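Putative branched-chain amino acid ABC transporter, periplasmic branched-chain amino acid-binding protein (Pseudomonas protegens Pf-5, PDB 4RU0) probably captures branched-chain amino acids or related solutes in the periplasm for an ABC transporter. Local coordinates at residues Gln345-Lys350 / Gly358-Glu363; Leu386-His391 / Val439-Asn444; Glu92-Phe97 / Asp127-Ile132. All blocks are in the same frame, centred on the assembly; numbering follows the deposited sequence.

From the N terminus the chain first reaches contact 3, where helix 87-97 is met by the turn leading into strand 131-132, closing a loop that contains helix 114-126. Contact 1 follows far downstream and spans a short turn, bringing the end of helix 325-348 against helix 355-363. Contact 2 is last: its loop runs from 386-391 through strands 396-402 and 407-415 and helix 418-435 to the C-terminal tail. The three loops stand in series, so none nests in or crosses another. Helix 355-363 joins them in space: Leu362 packs on Pro130 and Ile132 of contact 3, while Glu363 reaches the polar groups of contact 2.

Contact 1. Residues Gln345-Lys350 / Gly358-Glu363; sequences QGKFGK and GRWGLE
Lys347 lays its aliphatic chain across the indole of Trp360, crossing it at about a right angle. The CD methylene does most of the touching: it sits 3.5 Å from Trp360 CZ2, over the face of the six-membered ring and displaced toward the rim, close enough to count as a CH-pi contact (29° off the ring normal). Lys347 CB follows at 4.0 Å from Trp360 CH2. With CG anti to the backbone N (chi1 -174°) and every later torsion extended, the lysine runs straight over the ring and carries its amine beyond it. Phe348 comes to the same indole face, where it makes an offset edge-to-face pair with the five-membered ring, planes 81° apart and centroids 5.9 Å apart; its closest atom, CE2, is 4.2 Å from Trp360 CE3. These three residues pack across the connection between helix 325-348 and helix 355-363, at the surface of the alpha/beta fold of a periplasmic binding protein. The first helix ends here, Gly349 leaving helical geometry with positive phi while its N still bonds to Gln345 O at 2.8 Å; the chain re-enters a helix at 355-363, which brings Trp360 to the end of the first. The Trp360 ring also stacks with His364.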
ATOM      1  N   GLN A 345       7.244  20.687   9.622  1.00 49.69           N
ATOM      2  CA  GLN A 345       7.785  21.422  10.763  1.00 54.68           C
ATOM      3  C   GLN A 345       9.055  22.183  10.392  1.00 60.19           C
ATOM      4  O   GLN A 345       9.396  23.178  11.025  1.00 70.72           O
ATOM      5  CB  GLN A 345       8.080  20.482  11.933  1.00 53.61           C
ATOM      6  CG  GLN A 345       6.856  20.002  12.684  1.00 53.34           C
ATOM      7  CD  GLN A 345       7.223  19.157  13.884  1.00 55.26           C
ATOM      8  OE1 GLN A 345       8.391  19.063  14.246  1.00 66.08           O
ATOM      9  NE2 GLN A 345       6.228  18.539  14.507  1.00 55.09           N
ATOM     10  N   GLY A 346       9.747  21.711   9.359  1.00 55.53           N
ATOM     11  CA  GLY A 346      10.930  22.382   8.856  1.00 53.02           C
ATOM     12  C   GLY A 346      10.612  23.742   8.264  1.00 58.02           C
ATOM     13  O   GLY A 346      11.507  24.559   8.045  1.00 63.00           O
ATOM     14  N   LYS A 347       9.333  23.993   8.002  1.00 58.83           N
ATOM     15  CA  LYS A 347       8.915  25.282   7.466  1.00 58.44           C
ATOM     16  C   LYS A 347       7.853  25.943   8.350  1.00 59.72           C
ATOM     17  O   LYS A 347       7.516  27.112   8.167  1.00 64.45           O
ATOM     18  CB  LYS A 347       8.396  25.124   6.029  1.00 57.28           C
ATOM     19  CG  LYS A 347       8.076  26.450   5.347  1.00 58.45           C
ATOM     20  CD  LYS A 347       7.891  26.336   3.849  1.00 58.39           C
ATOM     21  CE  LYS A 347       7.578  27.707   3.260  1.00 63.04           C
ATOM     22  NZ  LYS A 347       7.663  27.734   1.775  1.00 69.33           N
ATOM     23  N   PHE A 348       7.337  25.212   9.329  1.00 57.24           N
ATOM     24  CA  PHE A 348       6.267  25.762  10.152  1.00 62.30           C
ATOM     25  C   PHE A 348       6.567  25.692  11.653  1.00 70.28           C
ATOM     26  O   PHE A 348       5.754  26.126  12.473  1.00 76.18           O
ATOM     27  CB  PHE A 348       4.946  25.051   9.836  1.00 58.64           C
ATOM     28  CG  PHE A 348       4.532  25.155   8.386  1.00 58.68           C
ATOM     29  CD1 PHE A 348       4.170  26.375   7.838  1.00 47.44           C
ATOM     30  CD2 PHE A 348       4.496  24.028   7.576  1.00 59.50           C
ATOM     31  CE1 PHE A 348       3.788  26.469   6.509  1.00 45.75           C
ATOM     32  CE2 PHE A 348       4.117  24.119   6.246  1.00 44.48           C
ATOM     33  CZ  PHE A 348       3.762  25.341   5.715  1.00 44.28           C
ATOM     34  N   GLY A 349       7.736  25.163  12.008  1.00 60.95           N
ATOM     35  CA  GLY A 349       8.181  25.163  13.391  1.00 62.74           C
ATOM     36  C   GLY A 349       7.660  24.000  14.212  1.00 62.34           C
ATOM     37  O   GLY A 349       6.714  23.324  13.814  1.00 65.92           O
ATOM     38  N   LYS A 350       8.286  23.769  15.363  1.00 64.11           N
ATOM     39  CA  LYS A 350       7.906  22.669  16.244  1.00 64.12           C
ATOM     40  C   LYS A 350       6.538  22.915  16.870  1.00 73.25           C
ATOM     41  O   LYS A 350       6.443  23.392  18.000  1.00 76.89           O
ATOM     42  CB  LYS A 350       8.949  22.470  17.348  1.00 66.45           C
ATOM     43  CG  LYS A 350      10.385  22.319  16.860  1.00 75.95           C
ATOM     44  CD  LYS A 350      11.364  22.461  18.025  1.00 80.27           C
ATOM     45  CE  LYS A 350      12.820  22.352  17.581  1.00 82.69           C
ATOM     46  NZ  LYS A 350      13.196  20.970  17.179  1.00 82.92           N
ATOM     47  N   GLY A 358       0.126  20.003   6.279  1.00 47.40           N
ATOM     48  CA  GLY A 358       0.392  18.583   6.166  1.00 46.95           C
ATOM     49  C   GLY A 358       0.520  18.188   4.709  1.00 45.98           C
ATOM     50  O   GLY A 358       1.317  17.321   4.349  1.00 45.97           O
ATOM     51  N   ARG A 359      -0.272  18.842   3.868  1.00 47.04           N
ATOM     52  CA  ARG A 359      -0.225  18.621   2.430  1.00 46.08           C
ATOM     53  C   ARG A 359       1.118  19.091   1.878  1.00 45.25           C
ATOM     54  O   ARG A 359       1.691  18.460   0.988  1.00 44.97           O
ATOM     55  CB  ARG A 359      -1.383  19.350   1.743  1.00 43.79           C
ATOM     56  CG  ARG A 359      -1.725  18.847   0.357  1.00 42.84           C
ATOM     57  CD  ARG A 359      -0.876  19.493  -0.725  1.00 43.20           C
ATOM     58  NE  ARG A 359      -0.879  20.946  -0.625  1.00 50.65           N
ATOM     59  CZ  ARG A 359      -1.802  21.731  -1.168  1.00 49.42           C
ATOM     60  NH1 ARG A 359      -2.808  21.198  -1.851  1.00 50.23           N
ATOM     61  NH2 ARG A 359      -1.719  23.048  -1.028  1.00 50.02           N
ATOM     62  N   TRP A 360       1.615  20.202   2.415  1.00 46.33           N
ATOM     63  CA  TRP A 360       2.906  20.743   2.000  1.00 47.33           C
ATOM     64  C   TRP A 360       4.033  19.788   2.370  1.00 47.91           C
ATOM     65  O   TRP A 360       4.981  19.607   1.609  1.00 48.22           O
ATOM     66  CB  TRP A 360       3.157  22.118   2.636  1.00 48.52           C
ATOM     67  CG  TRP A 360       4.374  22.803   2.083  1.00 49.62           C
ATOM     68  CD1 TRP A 360       4.409  23.712   1.066  1.00 49.75           C
ATOM     69  CD2 TRP A 360       5.734  22.611   2.498  1.00 50.86           C
ATOM     70  NE1 TRP A 360       5.705  24.106   0.828  1.00 51.01           N
ATOM     71  CE2 TRP A 360       6.537  23.446   1.693  1.00 51.71           C
ATOM     72  CE3 TRP A 360       6.352  21.821   3.475  1.00 51.47           C
ATOM     73  CZ2 TRP A 360       7.925  23.510   1.831  1.00 53.13           C
ATOM     74  CZ3 TRP A 360       7.732  21.883   3.610  1.00 52.87           C
ATOM     75  CH2 TRP A 360       8.501  22.726   2.793  1.00 53.69           C
ATOM     76  N   GLY A 361       3.919  19.181   3.547  1.00 48.15           N
ATOM     77  CA  GLY A 361       4.915  18.241   4.023  1.00 48.82           C
ATOM     78  C   GLY A 361       4.976  17.018   3.130  1.00 54.33           C
ATOM     79  O   GLY A 361       6.055  16.607   2.697  1.00 53.08           O
ATOM     80  N   LEU A 362       3.809  16.443   2.851  1.00 46.60           N
ATOM     81  CA  LEU A 362       3.705  15.300   1.954  1.00 45.66           C
ATOM     82  C   LEU A 362       4.353  15.583   0.607  1.00 45.60           C
ATOM     83  O   LEU A 362       5.132  14.773   0.116  1.00 45.71           O
ATOM     84  CB  LEU A 362       2.241  14.907   1.755  1.00 44.40           C
ATOM     85  CG  LEU A 362       1.604  14.134   2.909  1.00 44.36           C
ATOM     86  CD1 LEU A 362       0.101  14.193   2.812  1.00 43.39           C
ATOM     87  CD2 LEU A 362       2.084  12.691   2.896  1.00 44.31           C
ATOM     88  N   GLU A 363       4.050  16.742   0.026  1.00 45.56           N
ATOM     89  CA  GLU A 363       4.550  17.079  -1.306  1.00 45.57           C
ATOM     90  C   GLU A 363       6.049  17.389  -1.303  1.00 51.49           C
ATOM     91  O   GLU A 363       6.673  17.499  -2.360  1.00 47.14           O
ATOM     92  CB  GLU A 363       3.766  18.259  -1.890  1.00 45.30           C
ATOM     93  CG  GLU A 363       2.294  17.937  -2.147  1.00 46.50           C
ATOM     94  CD  GLU A 363       1.590  18.954  -3.029  1.00 47.23           C
ATOM     95  OE1 GLU A 363       1.911  20.155  -2.942  1.00 49.72           O
ATOM     96  OE2 GLU A 363       0.702  18.546  -3.812  1.00 42.88           O
TER

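Contact 2. Residues Leu386-His391 / Val439-Asn444; sequences LSCRDH and VPRTCN
Arg441 NH2 is gripped by two oxygens: it forms a salt bridge with Glu363 OE2, modelled so short that its length is doubtful, and donates a hydrogen bond to Gly144 O. The sulfur of Cys388 meets the same group in another way, over one face of the guanidinium and displaced toward its rim, with SG 3.3 Å from Arg441 NH2 and 3.5 Å from Arg441 CZ. Cys388 SG is also half of the disulfide to Cys443 SG, a 2.2 Å bond with a right-handed twist (chi3 57°), and the arginine head lies against the Cys388 half of the crosslink. A bend at chi3 (-80°) swings that head back toward Cys388. Across the disulfide, Cys388 CA and Cys443 CA are 6.7 Å apart. His391 stands at the guanidinium edge, its NE2 4.0 Å from Arg441 NH2 and the two planes turned 49° from each other. Glu363 OE2 probably also takes a hydrogen bond from His391 NE2, linking both groups to one carboxylate, while His391 ND1 bonds to Asn150 O. A leucine in place of Arg441 would probably leave Glu363 without its cationic mate, Gly144 O without this donor and the Cys388 sulfur without its flat neighbour. The disulfide thus ties the C-terminal tail to loop 386-391, Glu363 ties it to helix 355-363, and hydrogen bonds tie it to Gly144 and Thr145, close to what are probably the interlobe crossovers of a two-lobed, type I periplasmic binding protein.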
ATOM      1  N   LEU A 386       8.371  12.835  -3.126  1.00 46.60           N
ATOM      2  CA  LEU A 386       7.111  13.338  -3.657  1.00 45.49           C
ATOM      3  C   LEU A 386       7.245  14.757  -4.181  1.00 46.63           C
ATOM      4  O   LEU A 386       8.232  15.445  -3.919  1.00 48.98           O
ATOM      5  CB  LEU A 386       6.015  13.294  -2.594  1.00 44.90           C
ATOM      6  CG  LEU A 386       5.308  11.964  -2.333  1.00 44.05           C
ATOM      7  CD1 LEU A 386       6.212  10.994  -1.576  1.00 44.80           C
ATOM      8  CD2 LEU A 386       4.007  12.210  -1.577  1.00 43.42           C
ATOM      9  N   SER A 387       6.237  15.179  -4.931  1.00 45.12           N
ATOM     10  CA  SER A 387       6.148  16.539  -5.431  1.00 45.52           C
ATOM     11  C   SER A 387       4.680  16.855  -5.658  1.00 47.28           C
ATOM     12  O   SER A 387       3.827  15.978  -5.511  1.00 43.50           O
ATOM     13  CB  SER A 387       6.943  16.710  -6.726  1.00 46.06           C
ATOM     14  OG  SER A 387       6.268  16.108  -7.823  1.00 47.71           O
ATOM     15  N   CYS A 388       4.387  18.101  -6.014  1.00 44.78           N
ATOM     16  CA  CYS A 388       3.027  18.485  -6.366  1.00 43.96           C
ATOM     17  C   CYS A 388       2.556  17.681  -7.578  1.00 51.70           C
ATOM     18  O   CYS A 388       1.381  17.353  -7.709  1.00 46.51           O
ATOM     19  CB  CYS A 388       2.950  19.982  -6.655  1.00 44.65           C
ATOM     20  SG  CYS A 388       1.474  20.486  -7.575  1.00 75.86           S
ATOM     21  N   ARG A 389       3.501  17.352  -8.448  1.00 43.60           N
ATOM     22  CA  ARG A 389       3.231  16.608  -9.667  1.00 43.06           C
ATOM     23  C   ARG A 389       3.116  15.101  -9.401  1.00 44.31           C
ATOM     24  O   ARG A 389       2.532  14.361 -10.197  1.00 41.66           O
ATOM     25  CB  ARG A 389       4.343  16.886 -10.684  1.00 52.04           C
ATOM     26  CG  ARG A 389       4.012  16.561 -12.121  1.00 58.04           C
ATOM     27  CD  ARG A 389       5.282  16.563 -12.959  1.00 61.51           C
ATOM     28  NE  ARG A 389       6.188  15.493 -12.553  1.00 58.92           N
ATOM     29  CZ  ARG A 389       6.309  14.337 -13.197  1.00 53.73           C
ATOM     30  NH1 ARG A 389       7.152  13.409 -12.757  1.00 51.51           N
ATOM     31  NH2 ARG A 389       5.589  14.113 -14.287  1.00 51.63           N
ATOM     32  N   ASP A 390       3.670  14.651  -8.277  1.00 42.54           N
ATOM     33  CA  ASP A 390       3.772  13.220  -7.990  1.00 42.10           C
ATOM     34  C   ASP A 390       3.423  12.870  -6.549  1.00 41.91           C
ATOM     35  O   ASP A 390       4.268  12.938  -5.659  1.00 42.67           O
ATOM     36  CB  ASP A 390       5.185  12.723  -8.310  1.00 44.33           C
ATOM     37  CG  ASP A 390       5.395  11.265  -7.933  1.00 46.91           C
ATOM     38  OD1 ASP A 390       4.409  10.497  -7.914  1.00 51.51           O
ATOM     39  OD2 ASP A 390       6.551  10.884  -7.653  1.00 43.44           O
ATOM     40  N   HIS A 391       2.181  12.458  -6.331  1.00 41.02           N
ATOM     41  CA  HIS A 391       1.719  12.100  -4.997  1.00 40.88           C
ATOM     42  C   HIS A 391       1.969  10.624  -4.662  1.00 41.31           C
ATOM     43  O   HIS A 391       1.517  10.127  -3.628  1.00 40.63           O
ATOM     44  CB  HIS A 391       0.231  12.433  -4.855  1.00 40.16           C
ATOM     45  CG  HIS A 391      -0.039  13.892  -4.635  1.00 40.49           C
ATOM     46  ND1 HIS A 391      -1.283  14.371  -4.285  1.00 40.08           N
ATOM     47  CD2 HIS A 391       0.774  14.970  -4.708  1.00 41.29           C
ATOM     48  CE1 HIS A 391      -1.224  15.688  -4.149  1.00 40.59           C
ATOM     49  NE2 HIS A 391       0.018  16.072  -4.405  1.00 41.33           N
ATOM     50  N   VAL A 439      -9.941  23.146 -11.973  1.00 33.59           N
ATOM     51  CA  VAL A 439      -8.794  23.848 -12.521  1.00 37.94           C
ATOM     52  C   VAL A 439      -7.514  23.284 -11.924  1.00 39.23           C
ATOM     53  O   VAL A 439      -7.272  23.421 -10.728  1.00 42.25           O
ATOM     54  CB  VAL A 439      -8.853  25.356 -12.243  1.00 36.48           C
ATOM     55  CG1 VAL A 439      -7.634  26.042 -12.841  1.00 38.24           C
ATOM     56  CG2 VAL A 439     -10.137  25.950 -12.793  1.00 36.89           C
ATOM     57  N   PRO A 440      -6.689  22.642 -12.757  1.00 34.96           N
ATOM     58  CA  PRO A 440      -5.455  22.024 -12.261  1.00 42.53           C
ATOM     59  C   PRO A 440      -4.476  23.054 -11.703  1.00 40.98           C
ATOM     60  O   PRO A 440      -4.340  24.141 -12.265  1.00 44.91           O
ATOM     61  CB  PRO A 440      -4.880  21.336 -13.508  1.00 35.06           C
ATOM     62  CG  PRO A 440      -6.052  21.159 -14.424  1.00 34.70           C
ATOM     63  CD  PRO A 440      -6.913  22.367 -14.184  1.00 35.36           C
ATOM     64  N   ARG A 441      -3.890  22.754 -10.560  1.00 38.15           N
ATOM     65  CA  ARG A 441      -2.872  23.590  -9.987  1.00 37.66           C
ATOM     66  C   ARG A 441      -1.735  23.674 -10.954  1.00 46.27           C
ATOM     67  O   ARG A 441      -1.385  22.697 -11.590  1.00 40.78           O
ATOM     68  CB  ARG A 441      -2.339  22.973  -8.721  1.00 37.18           C
ATOM     69  CG  ARG A 441      -3.334  22.863  -7.613  1.00 36.03           C
ATOM     70  CD  ARG A 441      -2.602  22.801  -6.305  1.00 44.07           C
ATOM     71  NE  ARG A 441      -2.081  21.481  -6.031  1.00 45.35           N
ATOM     72  CZ  ARG A 441      -1.016  21.245  -5.284  1.00 47.41           C
ATOM     73  NH1 ARG A 441      -0.363  22.245  -4.749  1.00 38.43           N
ATOM     74  NH2 ARG A 441      -0.610  20.011  -5.065  1.00 46.37           N
ATOM     75  N   THR A 442      -1.136  24.842 -11.056  1.00 52.06           N
ATOM     76  CA  THR A 442      -0.001  24.990 -11.923  1.00 51.76           C
ATOM     77  C   THR A 442       1.179  24.830 -11.026  1.00 57.70           C
ATOM     78  O   THR A 442       1.357  25.568 -10.083  1.00 62.15           O
ATOM     79  CB  THR A 442       0.025  26.368 -12.550  1.00 53.48           C
ATOM     80  OG1 THR A 442       0.077  27.333 -11.508  1.00 53.15           O
ATOM     81  CG2 THR A 442      -1.234  26.583 -13.349  1.00 49.88           C
ATOM     82  N   CYS A 443       1.948  23.795 -11.277  1.00 53.56           N
ATOM     83  CA  CYS A 443       3.235  23.668 -10.653  1.00 65.00           C
ATOM     84  C   CYS A 443       4.325  23.658 -11.722  1.00 68.96           C
ATOM     85  O   CYS A 443       5.490  23.491 -11.421  1.00 76.80           O
ATOM     86  CB  CYS A 443       3.253  22.446  -9.747  1.00 60.47           C
ATOM     87  SG  CYS A 443       1.846  22.406  -8.613  1.00 78.91           S
ATOM     88  N   ASN A 444       3.914  23.854 -12.972  1.00 74.81           N
ATOM     89  CA  ASN A 444       4.787  23.946 -14.128  1.00 63.39           C
ATOM     90  C   ASN A 444       6.030  23.083 -14.039  1.00 67.73           C
ATOM     91  O   ASN A 444       7.099  23.488 -14.474  1.00 68.11           O
ATOM     92  CB  ASN A 444       5.169  25.403 -14.394  1.00 67.62           C
ATOM     93  CG  ASN A 444       6.050  25.986 -13.306  1.00 71.72           C
ATOM     94  OD1 ASN A 444       6.823  25.273 -12.670  1.00 76.44           O
ATOM     95  ND2 ASN A 444       5.929  27.292 -13.082  1.00 75.85           N
TER

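Contact 3. Residues Glu92-Phe97 / Asp127-Ile132; sequences ECYERF and DKIPLI
Tyr94 reaches from helix 87-97 to the turn between helix 114-126 and strand 131-132, a helix-to-strand connection in the alpha/beta fold of this periplasmic binding protein. The turn begins with a Schellman motif: Lys128, at positive phi, ends helix 114-126, and the chain then heads into the strand. On the buried side the tyrosine ring fits among hydrocarbon. Ile129 CG2 and Leu131 CD2 each lie 4.4 Å from Tyr94 CE2, approaching the ring obliquely, and Ile129 CD1 is 4.1 Å from Tyr94 OH. Tyr109 adds an edge-to-face partner, and Leu120 of helix 114-126 packs against the same ring. A chi1 of 166° swings the phenol toward the 127-132 segment. The other side is polar and more open: Asp127 and Glu95 are partly exposed there, and Glu95 OE2 comes within 4.6 Å of Asp127 OD2. These like charges are probably eased by cations nearby, since Glu95 has salt bridges to Arg123 and Lys98. Where the two sides meet, Tyr94 OH donates a 2.7 Å hydrogen bond to Asp127 OD2, entering on the anti side and 22° out of the carboxylate plane, with ring and carboxylate nearly coplanar.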
ATOM      1  N   GLU A  92     -18.382   8.657   8.705  1.00 34.57           N
ATOM      2  CA  GLU A  92     -18.722   9.228  10.005  1.00 35.66           C
ATOM      3  C   GLU A  92     -17.485   9.459  10.868  1.00 36.54           C
ATOM      4  O   GLU A  92     -17.425  10.423  11.629  1.00 44.80           O
ATOM      5  CB  GLU A  92     -19.703   8.329  10.753  1.00 46.38           C
ATOM      6  CG  GLU A  92     -21.069   8.232  10.099  1.00 56.42           C
ATOM      7  CD  GLU A  92     -21.972   7.238  10.804  1.00 66.30           C
ATOM      8  OE1 GLU A  92     -21.556   6.706  11.861  1.00 69.18           O
ATOM      9  OE2 GLU A  92     -23.091   6.989  10.298  1.00 67.68           O
ATOM     10  N   CYS A  93     -16.505   8.570  10.753  1.00 36.65           N
ATOM     11  CA  CYS A  93     -15.264   8.710  11.505  1.00 37.56           C
ATOM     12  C   CYS A  93     -14.499   9.939  11.043  1.00 37.05           C
ATOM     13  O   CYS A  93     -14.017  10.720  11.858  1.00 37.95           O
ATOM     14  CB  CYS A  93     -14.397   7.452  11.368  1.00 37.77           C
ATOM     15  SG  CYS A  93     -14.916   6.115  12.470  1.00 82.54           S
ATOM     16  N   TYR A  94     -14.413  10.109   9.728  1.00 35.71           N
ATOM     17  CA  TYR A  94     -13.746  11.260   9.143  1.00 35.19           C
ATOM     18  C   TYR A  94     -14.388  12.559   9.616  1.00 40.20           C
ATOM     19  O   TYR A  94     -13.690  13.507   9.968  1.00 36.03           O
ATOM     20  CB  TYR A  94     -13.774  11.182   7.618  1.00 33.76           C
ATOM     21  CG  TYR A  94     -13.402  12.478   6.930  1.00 36.77           C
ATOM     22  CD1 TYR A  94     -14.377  13.416   6.597  1.00 32.76           C
ATOM     23  CD2 TYR A  94     -12.079  12.765   6.610  1.00 33.21           C
ATOM     24  CE1 TYR A  94     -14.043  14.599   5.975  1.00 32.36           C
ATOM     25  CE2 TYR A  94     -11.738  13.946   5.979  1.00 32.81           C
ATOM     26  CZ  TYR A  94     -12.728  14.857   5.664  1.00 32.40           C
ATOM     27  OH  TYR A  94     -12.403  16.031   5.037  1.00 32.12           O
ATOM     28  N   GLU A  95     -15.719  12.598   9.617  1.00 35.27           N
ATOM     29  CA  GLU A  95     -16.441  13.799  10.026  1.00 35.58           C
ATOM     30  C   GLU A  95     -16.265  14.065  11.512  1.00 37.13           C
ATOM     31  O   GLU A  95     -16.281  15.214  11.947  1.00 43.00           O
ATOM     32  CB  GLU A  95     -17.929  13.682   9.685  1.00 35.08           C
ATOM     33  CG  GLU A  95     -18.216  13.698   8.193  1.00 33.69           C
ATOM     34  CD  GLU A  95     -17.945  15.054   7.554  1.00 43.79           C
ATOM     35  OE1 GLU A  95     -18.095  16.088   8.238  1.00 42.57           O
ATOM     36  OE2 GLU A  95     -17.583  15.086   6.362  1.00 32.25           O
ATOM     37  N   ARG A  96     -16.105  13.001  12.293  1.00 37.96           N
ATOM     38  CA  ARG A  96     -15.865  13.160  13.719  1.00 39.61           C
ATOM     39  C   ARG A  96     -14.465  13.727  13.971  1.00 45.30           C
ATOM     40  O   ARG A  96     -14.267  14.542  14.868  1.00 48.75           O
ATOM     41  CB  ARG A  96     -16.043  11.828  14.444  1.00 40.44           C
ATOM     42  CG  ARG A  96     -15.290  11.723  15.771  1.00 48.12           C
ATOM     43  CD  ARG A  96     -16.066  10.941  16.825  1.00 52.53           C
ATOM     44  NE  ARG A  96     -16.498   9.624  16.367  1.00 55.88           N
ATOM     45  CZ  ARG A  96     -17.720   9.356  15.905  1.00 62.78           C
ATOM     46  NH1 ARG A  96     -18.636  10.319  15.834  1.00 63.98           N
ATOM     47  NH2 ARG A  96     -18.030   8.125  15.506  1.00 60.90           N
ATOM     48  N   PHE A  97     -13.509  13.317  13.142  1.00 41.49           N
ATOM     49  CA  PHE A  97     -12.106  13.641  13.359  1.00 40.18           C
ATOM     50  C   PHE A  97     -11.612  14.890  12.633  1.00 39.62           C
ATOM     51  O   PHE A  97     -10.639  15.507  13.067  1.00 44.26           O
ATOM     52  CB  PHE A  97     -11.233  12.454  12.940  1.00 44.82           C
ATOM     53  CG  PHE A  97     -11.183  11.347  13.950  1.00 46.35           C
ATOM     54  CD1 PHE A  97     -11.534  11.580  15.271  1.00 48.25           C
ATOM     55  CD2 PHE A  97     -10.777  10.073  13.579  1.00 40.86           C
ATOM     56  CE1 PHE A  97     -11.484  10.564  16.207  1.00 51.46           C
ATOM     57  CE2 PHE A  97     -10.721   9.049  14.510  1.00 50.21           C
ATOM     58  CZ  PHE A  97     -11.077   9.296  15.826  1.00 53.16           C
ATOM     59  N   ASP A 127     -12.250  20.349   2.516  1.00 29.39           N
ATOM     60  CA  ASP A 127     -11.860  20.570   3.912  1.00 28.80           C
ATOM     61  C   ASP A 127     -10.361  20.790   4.050  1.00 29.10           C
ATOM     62  O   ASP A 127      -9.861  21.009   5.150  1.00 34.63           O
ATOM     63  CB  ASP A 127     -12.281  19.389   4.796  1.00 27.54           C
ATOM     64  CG  ASP A 127     -13.775  19.113   4.740  1.00 39.73           C
ATOM     65  OD1 ASP A 127     -14.543  20.001   4.310  1.00 49.87           O
ATOM     66  OD2 ASP A 127     -14.180  18.004   5.143  1.00 35.68           O
ATOM     67  N   LYS A 128      -9.656  20.720   2.927  1.00 37.52           N
ATOM     68  CA  LYS A 128      -8.196  20.815   2.894  1.00 38.91           C
ATOM     69  C   LYS A 128      -7.535  19.833   3.874  1.00 37.55           C
ATOM     70  O   LYS A 128      -6.690  20.210   4.697  1.00 34.24           O
ATOM     71  CB  LYS A 128      -7.756  22.256   3.167  1.00 31.70           C
ATOM     72  CG  LYS A 128      -8.228  23.222   2.079  1.00 33.64           C
ATOM     73  CD  LYS A 128      -7.835  24.661   2.362  1.00 34.69           C
ATOM     74  CE  LYS A 128      -8.235  25.567   1.208  1.00 43.70           C
ATOM     75  NZ  LYS A 128      -7.904  26.990   1.487  1.00 54.73           N
ATOM     76  N   ILE A 129      -7.932  18.568   3.768  1.00 28.14           N
ATOM     77  CA  ILE A 129      -7.341  17.503   4.563  1.00 37.20           C
ATOM     78  C   ILE A 129      -6.784  16.402   3.661  1.00 34.21           C
ATOM     79  O   ILE A 129      -7.525  15.762   2.918  1.00 27.51           O
ATOM     80  CB  ILE A 129      -8.355  16.900   5.541  1.00 27.10           C
ATOM     81  CG1 ILE A 129      -8.848  17.976   6.506  1.00 31.71           C
ATOM     82  CG2 ILE A 129      -7.729  15.738   6.297  1.00 27.08           C
ATOM     83  CD1 ILE A 129      -9.637  17.442   7.670  1.00 33.62           C
ATOM     84  N   PRO A 130      -5.463  16.185   3.724  1.00 27.92           N
ATOM     85  CA  PRO A 130      -4.811  15.192   2.868  1.00 27.59           C
ATOM     86  C   PRO A 130      -5.265  13.778   3.201  1.00 36.17           C
ATOM     87  O   PRO A 130      -5.194  13.368   4.358  1.00 26.87           O
ATOM     88  CB  PRO A 130      -3.319  15.367   3.184  1.00 28.98           C
ATOM     89  CG  PRO A 130      -3.211  16.638   3.965  1.00 31.83           C
ATOM     90  CD  PRO A 130      -4.519  16.819   4.654  1.00 29.31           C
ATOM     91  N   LEU A 131      -5.748  13.054   2.199  1.00 29.57           N
ATOM     92  CA  LEU A 131      -6.058  11.646   2.370  1.00 25.05           C
ATOM     93  C   LEU A 131      -4.854  10.831   1.955  1.00 27.06           C
ATOM     94  O   LEU A 131      -4.355  10.981   0.843  1.00 27.03           O
ATOM     95  CB  LEU A 131      -7.278  11.233   1.545  1.00 24.17           C
ATOM     96  CG  LEU A 131      -8.641  11.798   1.946  1.00 28.18           C
ATOM     97  CD1 LEU A 131      -9.750  11.130   1.129  1.00 23.42           C
ATOM     98  CD2 LEU A 131      -8.907  11.674   3.442  1.00 24.11           C
ATOM     99  N   ILE A 132      -4.381   9.980   2.853  1.00 27.58           N
ATOM    100  CA  ILE A 132      -3.320   9.046   2.518  1.00 26.35           C
ATOM    101  C   ILE A 132      -3.902   7.651   2.344  1.00 25.70           C
ATOM    102  O   ILE A 132      -4.525   7.109   3.257  1.00 26.39           O
ATOM    103  CB  ILE A 132      -2.223   9.012   3.596  1.00 27.86           C
ATOM    104  CG1 ILE A 132      -1.520  10.368   3.692  1.00 28.84           C
ATOM    105  CG2 ILE A 132      -1.221   7.922   3.296  1.00 28.57           C
ATOM    106  CD1 ILE A 132      -0.556  10.468   4.864  1.00 30.67           C
TER